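Local coordinates for OsmC family protein (Rhodothermus marinus, PDB 5CML) that probably hydrolyses carboxylic esters as a serine esterase, this chain being the alpha/beta-hydrolase domain of a longer protein that also contains an OsmC domain, at residues D21-D25 / T26-A30; F166-K169 / K170-E174; E174-R178 / V179-D183; E242-G245 / A246-R250. One frame throughout, in Å; residues are numbered along the deposited sequence.

Interaction 1 of 4, residues D21-D25 / T26-A30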
# COMPACT_ATOMS: atom_id res chain seq x y z
N ASP A 21 -2.19 4.53 13.84
CA ASP A 21 -3.39 5.33 14.09
C ASP A 21 -4.44 4.42 14.71
O ASP A 21 -4.79 3.39 14.13
CB ASP A 21 -3.92 5.92 12.77
CG ASP A 21 -2.94 6.87 12.10
OD1 ASP A 21 -1.99 7.35 12.74
OD2 ASP A 21 -3.13 7.17 10.90
N LEU A 22 -4.88 4.76 15.92
CA LEU A 22 -5.76 3.91 16.70
C LEU A 22 -7.16 4.51 16.79
O LEU A 22 -7.30 5.73 16.87
CB LEU A 22 -5.19 3.73 18.11
CG LEU A 22 -3.84 3.01 18.16
CD1 LEU A 22 -3.18 3.23 19.48
CD2 LEU A 22 -3.99 1.51 17.90
N PRO A 23 -8.21 3.67 16.79
CA PRO A 23 -9.57 4.19 16.88
C PRO A 23 -9.97 4.43 18.34
O PRO A 23 -9.21 4.06 19.26
CB PRO A 23 -10.40 3.06 16.28
CG PRO A 23 -9.70 1.86 16.68
CD PRO A 23 -8.22 2.20 16.63
N VAL A 24 -11.16 4.99 18.54
CA VAL A 24 -11.75 5.10 19.88
C VAL A 24 -12.06 3.72 20.47
O VAL A 24 -11.88 3.50 21.68
CB VAL A 24 -13.04 5.98 19.82
CG1 VAL A 24 -13.79 5.98 21.12
CG2 VAL A 24 -12.64 7.37 19.47
N ASP A 25 -12.54 2.81 19.63
CA ASP A 25 -12.78 1.43 20.03
C ASP A 25 -11.54 0.87 20.76
O ASP A 25 -10.45 0.88 20.21
CB ASP A 25 -13.08 0.54 18.82
CG ASP A 25 -14.07 1.17 17.80
OD1 ASP A 25 -14.98 0.43 17.34
OD2 ASP A 25 -13.92 2.37 17.42
N THR A 26 -11.70 0.40 22.00
CA THR A 26 -10.57 -0.23 22.68
C THR A 26 -10.06 -1.44 21.91
O THR A 26 -8.84 -1.64 21.79
CB THR A 26 -10.95 -0.65 24.12
OG1 THR A 26 -12.16 -1.42 24.10
CG2 THR A 26 -11.18 0.56 24.95
N GLN A 27 -10.98 -2.24 21.37
CA GLN A 27 -10.62 -3.32 20.44
C GLN A 27 -10.98 -2.91 19.02
O GLN A 27 -12.15 -2.79 18.68
CB GLN A 27 -11.35 -4.62 20.79
CG GLN A 27 -10.93 -5.80 19.89
CD GLN A 27 -9.44 -6.12 19.98
OE1 GLN A 27 -8.77 -6.35 18.97
NE2 GLN A 27 -8.93 -6.16 21.20
N PRO A 28 -9.96 -2.69 18.17
CA PRO A 28 -10.27 -2.31 16.78
C PRO A 28 -10.99 -3.41 16.03
O PRO A 28 -10.79 -4.60 16.33
CB PRO A 28 -8.88 -2.05 16.17
CG PRO A 28 -8.01 -1.74 17.37
CD PRO A 28 -8.52 -2.61 18.46
N VAL A 29 -11.80 -3.02 15.05
CA VAL A 29 -12.48 -3.99 14.21
C VAL A 29 -11.42 -4.84 13.51
O VAL A 29 -11.63 -6.02 13.26
CB VAL A 29 -13.39 -3.32 13.17
CG1 VAL A 29 -12.61 -2.42 12.26
CG2 VAL A 29 -14.14 -4.36 12.35
N ALA A 30 -10.30 -4.21 13.18
CA ALA A 30 -9.19 -4.88 12.52
C ALA A 30 -7.99 -3.93 12.51
O ALA A 30 -8.15 -2.71 12.64
CB ALA A 30 -9.54 -5.31 11.08

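Interaction 2 of 4, residues F166-K169 / K170-E174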
# COMPACT_ATOMS: atom_id res chain seq x y z
N PHE A 166 12.51 9.33 -4.93
CA PHE A 166 13.05 8.54 -3.83
C PHE A 166 13.80 7.31 -4.31
O PHE A 166 13.76 6.98 -5.49
CB PHE A 166 11.92 8.13 -2.85
CG PHE A 166 10.83 7.28 -3.46
CD1 PHE A 166 9.73 7.88 -4.06
CD2 PHE A 166 10.86 5.90 -3.36
CE1 PHE A 166 8.71 7.11 -4.59
CE2 PHE A 166 9.83 5.12 -3.89
CZ PHE A 166 8.76 5.72 -4.51
N ARG A 167 14.49 6.66 -3.39
CA ARG A 167 15.26 5.46 -3.70
C ARG A 167 14.56 4.21 -3.22
O ARG A 167 13.88 4.24 -2.20
CB ARG A 167 16.64 5.50 -3.05
CG ARG A 167 17.45 6.74 -3.33
CD ARG A 167 18.53 6.91 -2.26
NE ARG A 167 19.65 6.01 -2.51
CZ ARG A 167 20.55 6.20 -3.47
NH1 ARG A 167 20.45 7.26 -4.26
NH2 ARG A 167 21.55 5.34 -3.63
N ILE A 168 14.73 3.11 -3.95
CA ILE A 168 14.33 1.78 -3.47
C ILE A 168 15.36 0.73 -3.91
O ILE A 168 16.16 0.99 -4.80
CB ILE A 168 12.93 1.37 -3.98
CG1 ILE A 168 12.91 1.30 -5.51
CG2 ILE A 168 11.89 2.33 -3.45
CD1 ILE A 168 11.69 0.57 -6.05
N LYS A 169 15.33 -0.44 -3.28
CA LYS A 169 16.20 -1.54 -3.70
C LYS A 169 15.85 -2.07 -5.11
O LYS A 169 14.68 -2.25 -5.44
CB LYS A 169 16.14 -2.68 -2.68
CG LYS A 169 16.53 -2.28 -1.26
CD LYS A 169 17.93 -1.69 -1.23
CE LYS A 169 18.56 -1.77 0.15
NZ LYS A 169 19.99 -1.32 0.14
N LYS A 170 16.87 -2.31 -5.94
CA LYS A 170 16.66 -2.99 -7.22
C LYS A 170 16.04 -4.37 -7.00
O LYS A 170 15.31 -4.88 -7.86
CB LYS A 170 17.97 -3.14 -8.00
CG LYS A 170 18.56 -1.84 -8.51
CD LYS A 170 19.91 -2.08 -9.20
CE LYS A 170 20.75 -0.81 -9.29
NZ LYS A 170 22.08 -1.05 -9.94
N GLN A 171 16.30 -4.94 -5.83
CA GLN A 171 15.72 -6.22 -5.43
C GLN A 171 14.19 -6.18 -5.52
O GLN A 171 13.56 -7.19 -5.82
CB GLN A 171 16.17 -6.59 -4.00
CG GLN A 171 15.58 -7.89 -3.44
CD GLN A 171 15.87 -8.09 -1.96
OE1 GLN A 171 15.99 -7.13 -1.19
NE2 GLN A 171 15.98 -9.35 -1.54
N PHE A 172 13.59 -5.01 -5.27
CA PHE A 172 12.14 -4.90 -5.33
C PHE A 172 11.61 -5.30 -6.72
O PHE A 172 10.76 -6.17 -6.82
CB PHE A 172 11.69 -3.48 -4.99
CG PHE A 172 10.22 -3.25 -5.19
CD1 PHE A 172 9.29 -3.82 -4.32
CD2 PHE A 172 9.75 -2.48 -6.24
CE1 PHE A 172 7.94 -3.63 -4.50
CE2 PHE A 172 8.39 -2.28 -6.43
CZ PHE A 172 7.48 -2.86 -5.55
N LEU A 173 12.09 -4.66 -7.78
CA LEU A 173 11.55 -4.96 -9.09
C LEU A 173 11.95 -6.34 -9.51
O LEU A 173 11.15 -7.05 -10.11
CB LEU A 173 12.00 -3.95 -10.15
CG LEU A 173 11.40 -4.19 -11.55
CD1 LEU A 173 9.90 -4.50 -11.57
CD2 LEU A 173 11.64 -2.98 -12.42
N GLU A 174 13.19 -6.74 -9.20
CA GLU A 174 13.63 -8.10 -9.52
C GLU A 174 12.71 -9.16 -8.93
O GLU A 174 12.32 -10.12 -9.61
CB GLU A 174 15.06 -8.34 -9.04
CG GLU A 174 16.06 -7.54 -9.81
CD GLU A 174 17.50 -7.86 -9.42
OE1 GLU A 174 17.73 -8.85 -8.69
OE2 GLU A 174 18.39 -7.11 -9.85
O HOH W 1 13.24 -2.00 -7.65

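Interaction 3 of 4, residues E174-R178 / V179-D183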
# COMPACT_ATOMS: atom_id res chain seq x y z
N GLU A 174 13.19 -6.74 -9.20
CA GLU A 174 13.63 -8.10 -9.52
C GLU A 174 12.71 -9.16 -8.93
O GLU A 174 12.32 -10.12 -9.61
CB GLU A 174 15.06 -8.34 -9.04
CG GLU A 174 16.06 -7.54 -9.81
CD GLU A 174 17.50 -7.86 -9.42
OE1 GLU A 174 17.73 -8.85 -8.69
OE2 GLU A 174 18.39 -7.11 -9.85
N GLU A 175 12.39 -9.00 -7.64
CA GLU A 175 11.54 -9.95 -6.96
C GLU A 175 10.11 -9.91 -7.47
O GLU A 175 9.46 -10.93 -7.58
CB GLU A 175 11.60 -9.69 -5.45
CG GLU A 175 10.88 -10.71 -4.59
CD GLU A 175 11.20 -10.57 -3.11
OE1 GLU A 175 12.01 -9.67 -2.74
OE2 GLU A 175 10.65 -11.36 -2.30
N LEU A 176 9.61 -8.71 -7.75
CA LEU A 176 8.27 -8.54 -8.27
C LEU A 176 8.12 -9.22 -9.63
O LEU A 176 7.15 -9.93 -9.89
CB LEU A 176 7.96 -7.05 -8.40
CG LEU A 176 6.55 -6.67 -8.80
CD1 LEU A 176 5.60 -7.06 -7.69
CD2 LEU A 176 6.46 -5.16 -9.09
N GLU A 177 9.13 -9.04 -10.47
CA GLU A 177 9.14 -9.64 -11.78
C GLU A 177 9.22 -11.17 -11.66
O GLU A 177 8.53 -11.90 -12.39
CB GLU A 177 10.31 -9.04 -12.56
CG GLU A 177 10.53 -9.58 -13.92
CD GLU A 177 11.55 -8.75 -14.70
OE1 GLU A 177 11.49 -7.49 -14.63
OE2 GLU A 177 12.42 -9.36 -15.36
N ARG A 178 10.00 -11.66 -10.70
CA ARG A 178 10.13 -13.12 -10.53
C ARG A 178 8.83 -13.75 -9.99
O ARG A 178 8.43 -14.80 -10.48
CB ARG A 178 11.31 -13.45 -9.60
CG ARG A 178 11.53 -14.96 -9.35
CD ARG A 178 11.66 -15.79 -10.66
NE ARG A 178 12.71 -15.30 -11.54
CZ ARG A 178 13.96 -15.76 -11.60
NH1 ARG A 178 14.36 -16.76 -10.81
NH2 ARG A 178 14.82 -15.22 -12.48
N VAL A 179 8.16 -13.13 -9.00
CA VAL A 179 6.95 -13.77 -8.45
C VAL A 179 5.77 -13.66 -9.40
O VAL A 179 4.89 -14.53 -9.40
CB VAL A 179 6.51 -13.18 -7.07
CG1 VAL A 179 7.61 -13.34 -6.05
CG2 VAL A 179 6.07 -11.73 -7.16
N ASN A 180 5.80 -12.61 -10.23
CA ASN A 180 4.75 -12.24 -11.21
C ASN A 180 3.47 -11.77 -10.51
O ASN A 180 2.71 -12.53 -9.89
CB ASN A 180 4.44 -13.38 -12.18
CG ASN A 180 3.50 -12.93 -13.29
OD1 ASN A 180 2.30 -13.23 -13.27
ND2 ASN A 180 4.03 -12.18 -14.25
N LEU A 181 3.26 -10.47 -10.61
CA LEU A 181 2.15 -9.86 -9.89
C LEU A 181 0.79 -10.41 -10.34
O LEU A 181 -0.06 -10.71 -9.49
CB LEU A 181 2.23 -8.35 -10.06
CG LEU A 181 1.22 -7.56 -9.25
CD1 LEU A 181 1.32 -7.91 -7.77
CD2 LEU A 181 1.51 -6.10 -9.49
N GLU A 182 0.60 -10.61 -11.64
CA GLU A 182 -0.68 -11.15 -12.11
C GLU A 182 -0.95 -12.56 -11.56
O GLU A 182 -2.08 -12.84 -11.16
CB GLU A 182 -0.74 -11.09 -13.63
CG GLU A 182 -1.15 -9.68 -14.09
CD GLU A 182 -0.87 -9.39 -15.56
OE1 GLU A 182 -1.70 -9.78 -16.41
OE2 GLU A 182 0.17 -8.77 -15.88
N ASP A 183 0.07 -13.41 -11.47
CA ASP A 183 -0.09 -14.75 -10.89
C ASP A 183 -0.48 -14.65 -9.42
O ASP A 183 -1.36 -15.37 -8.95
CB ASP A 183 1.19 -15.61 -10.99
CG ASP A 183 1.43 -16.19 -12.38
OD1 ASP A 183 0.51 -16.11 -13.22
OD2 ASP A 183 2.55 -16.75 -12.60

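Interaction 4 of 4, residues E242-G245 / A246-R250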
# COMPACT_ATOMS: atom_id res chain seq x y z
N GLU A 242 -13.25 6.25 3.28
CA GLU A 242 -14.61 5.90 3.73
C GLU A 242 -15.13 4.67 2.98
O GLU A 242 -15.71 3.76 3.57
CB GLU A 242 -15.57 7.10 3.56
CG GLU A 242 -15.21 8.26 4.48
CD GLU A 242 -16.15 9.44 4.41
OE1 GLU A 242 -17.19 9.36 3.71
OE2 GLU A 242 -15.88 10.44 5.11
N VAL A 243 -14.92 4.63 1.67
CA VAL A 243 -15.38 3.49 0.89
C VAL A 243 -14.60 2.24 1.27
O VAL A 243 -15.17 1.17 1.42
CB VAL A 243 -15.25 3.78 -0.61
CG1 VAL A 243 -15.54 2.55 -1.45
CG2 VAL A 243 -16.21 4.94 -1.03
N LEU A 244 -13.29 2.38 1.40
CA LEU A 244 -12.43 1.25 1.74
C LEU A 244 -12.87 0.64 3.08
O LEU A 244 -13.02 -0.58 3.21
CB LEU A 244 -10.97 1.70 1.76
CG LEU A 244 -9.83 0.69 1.66
CD1 LEU A 244 -8.50 1.44 1.84
CD2 LEU A 244 -9.97 -0.37 2.63
N GLY A 245 -13.09 1.48 4.07
CA GLY A 245 -13.48 1.00 5.39
C GLY A 245 -14.81 0.27 5.35
O GLY A 245 -14.99 -0.78 5.96
N ALA A 246 -15.77 0.83 4.62
CA ALA A 246 -17.09 0.21 4.52
C ALA A 246 -17.01 -1.14 3.80
O ALA A 246 -17.65 -2.12 4.20
CB ALA A 246 -18.07 1.17 3.80
N TRP A 247 -16.24 -1.18 2.73
CA TRP A 247 -16.09 -2.40 1.96
C TRP A 247 -15.42 -3.50 2.77
O TRP A 247 -15.88 -4.63 2.79
CB TRP A 247 -15.29 -2.11 0.70
CG TRP A 247 -14.95 -3.30 -0.08
CD1 TRP A 247 -15.75 -3.96 -0.98
CD2 TRP A 247 -13.72 -4.03 -0.05
NE1 TRP A 247 -15.09 -5.05 -1.51
CE2 TRP A 247 -13.83 -5.10 -0.96
CE3 TRP A 247 -12.52 -3.86 0.65
CZ2 TRP A 247 -12.79 -5.99 -1.19
CZ3 TRP A 247 -11.48 -4.75 0.42
CH2 TRP A 247 -11.64 -5.81 -0.49
N ALA A 248 -14.33 -3.18 3.43
CA ALA A 248 -13.56 -4.20 4.10
C ALA A 248 -14.26 -4.76 5.32
O ALA A 248 -13.94 -5.86 5.75
CB ALA A 248 -12.17 -3.65 4.48
N ARG A 249 -15.22 -4.03 5.88
CA ARG A 249 -15.93 -4.49 7.06
C ARG A 249 -16.66 -5.83 6.81
O ARG A 249 -16.84 -6.62 7.73
CB ARG A 249 -16.93 -3.42 7.51
CG ARG A 249 -17.53 -3.67 8.86
CD ARG A 249 -18.54 -2.60 9.19
NE ARG A 249 -17.83 -1.41 9.64
CZ ARG A 249 -17.31 -1.30 10.87
NH1 ARG A 249 -17.44 -2.28 11.74
NH2 ARG A 249 -16.67 -0.20 11.21
N ARG A 250 -17.04 -6.08 5.56
CA ARG A 250 -17.70 -7.34 5.18
C ARG A 250 -16.80 -8.55 5.46
O ARG A 250 -17.29 -9.66 5.73
CB ARG A 250 -18.08 -7.31 3.69
CG ARG A 250 -18.80 -8.55 3.14
CD ARG A 250 -20.14 -8.77 3.84
NE ARG A 250 -20.88 -9.94 3.36
CZ ARG A 250 -20.70 -11.18 3.83
NH1 ARG A 250 -19.80 -11.42 4.77
NH2 ARG A 250 -21.43 -12.17 3.34

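Interaction 1 of 4, residues D21-D25 / T26-A30
The loop that carries the chain from strand 15-22 to strand 30-36 is drawn together at its base by two proline rings, P23 from the way out and P28 from the way back. The rings cross at about a right angle, and CG of P28 lies 4.0 Å from CD of P23. CG of P23 is equally close to CB of P28, again 4.0 Å, so the touch involves CG and CD of P23 and CB and CG of P28. No hydrogen bond links 21-25 to 26-30; between the two segments the side-chain contact is the apolar one of the prolines. Farther out, D25 and T26 form the bend, and CB of D25 lies 3.5 Å from O of Q27. The crest from V24 to Q27 is exposed. Beneath it, P23 and P28 both rest on A60 of strand 59-65, the strand that lies between 15-22 and 30-36 in the main sheet. Backbone hydrogen bonds tie D21 to V61 and A30 to A60, and V29 packs against R249 and V252 of helix 234-252. The loop thus lies over the start of strand 59-65, with V29 reaching the last helix.

Interaction 2 of 4, residues F166-K169 / K170-E174
K169 O, at the junction where strand 166-169 runs into helix 170-179, receives two hydrogen bonds. F172 N donates to it over 3.0 Å with an N-H...O angle of 148°, approaching from above the carbonyl plane (61° out of it), a geometry of a tight turn rather than of a regular helical bond. A water gives the second bond, 2.6 Å from its oxygen to K169 O, and in turn accepts from L173 N at 2.9 Å, bridging a gap that the direct K169-L173 pair leaves too wide. This water also lies in the plane of the F172 ring, at its edge. On the apolar side, CD1 of I168 meets CD2 of F172 at 3.6 Å, reaching the ring obliquely. With CG of F172 anti to N (chi1 174°) the ring leads away from the strand, and I168 CD1 meets it only near its CG-CD2 side, while CB of F172 sits 3.3 Å from K169 O.

Around this shell, F66 meets the F172 ring edge-to-face, and the ring of F85 lies against it at a shallower angle. K169 NZ and R167 NE each form a salt bridge with E156, through different carboxylate oxygens. Backbone bonds join I168 to A157 and K170 to G155. The strand belongs to a small antiparallel sheet in the segment between strands 127-131 and 192-196, the place where alpha/beta-hydrolases commonly carry a lid.

K169 O thus serves two N-H groups of the first helical turn, F172 directly and L173 through the water, while I168 and F172 close an apolar patch beside them.

Interaction 3 of 4, residues E174-R178 / V179-D183
V179 closes the last full turn of helix 170-179 on its tight side, where N of V179 donates to O of E175 at 2.9 Å. With CG1 of V179 anti to the carbonyl carbon (chi1 -59°), CG2 falls between N and the carbonyl carbon; CG1 lies 3.4 Å from E175 O, and CG2 packs against both L176 O, at 3.4 Å, and E175 O. L176 O also takes the N-H of N180, 3.0 Å away with a less straight angle of 141°. Beneath the backbone, CD1 of L176 reaches CB of L181 at 4.3 Å, and both leucines are buried against helix 110-118, L176 on A117 and L181 on A113 and L116. E175 belongs to this packed side too, touching F85 and forming a salt bridge to R89. The other flank is looser: E177 and R178 are exposed, the R178 chain bending twice after CB. At N180 the chain leaves helical geometry with positive phi (69°) and begins again at once, with OD1 of N180 accepting from N of D183 at 2.9 Å as the capping bond. The arrangement is an asparagine N-cap at the break between two consecutive helices, the same residue ending helix 170-179 and opening helix 181-187.

Interaction 4 of 4, residues E242-G245 / A246-R250
Two donors grip O of G245: N of R249, one helical turn on at 3.3 Å, and the hydroxyl of Y59. The R249 bond is long and bent, with an N-H...O angle of 136°, as might be expected of an oxygen that a second partner also uses. E242 O is doubly held as well, by N of A246 at 3.1 Å and by the side-chain amide of Q57. The bonds from N of W247 to V243 O and from N of A248 to L244 O are short, 2.9 Å each, and straight, unlike that of R249. The side chains follow the same spacing. CB of W247 is 3.4 Å from V243 O, and with CG anti to its N (chi1 174°) the indole leads outward from the helix; L244 O sits at its edge, near its plane, 4.2 Å from CE3. CD2 of L244 and CB of A248, four residues apart, meet loosely at 4.4 Å to make one apolar ridge. That ridge faces the main sheet: L244 packs on L104, I106 and F195 of strands 104-108 and 192-196, and A248 on L104 and Y59. W247 reaches L193 and P191 and meets Y251 edge-to-face. Helix 234-252 thus packs against one face of the main sheet, over strands 104-108, 192-196 and 59-65, with R249 touching Y59 and Q57.

How the interactions relate
All four contacts are local, each joining neighbouring stretches of the chain, but they differ in place and chemistry. Interaction 1 is a surface loop whose two halves meet through proline rings, without a hydrogen bond between them, whereas interactions 2, 3 and 4 are partly buried and rest on backbone hydrogen bonds, helped by a water in 2 and by an asparagine cap in 3. Interactions 2 and 3 share E174 and mark the start and end of helix 170-179, their centres about 13 Å apart. Interactions 1 and 4 touch on the far side of the chain's centre from interaction 2, where V29 CG2 packs 3.9 Å from R249 NH1; their centres are about 15 Å apart. Only interaction 4 lies wholly within one helix.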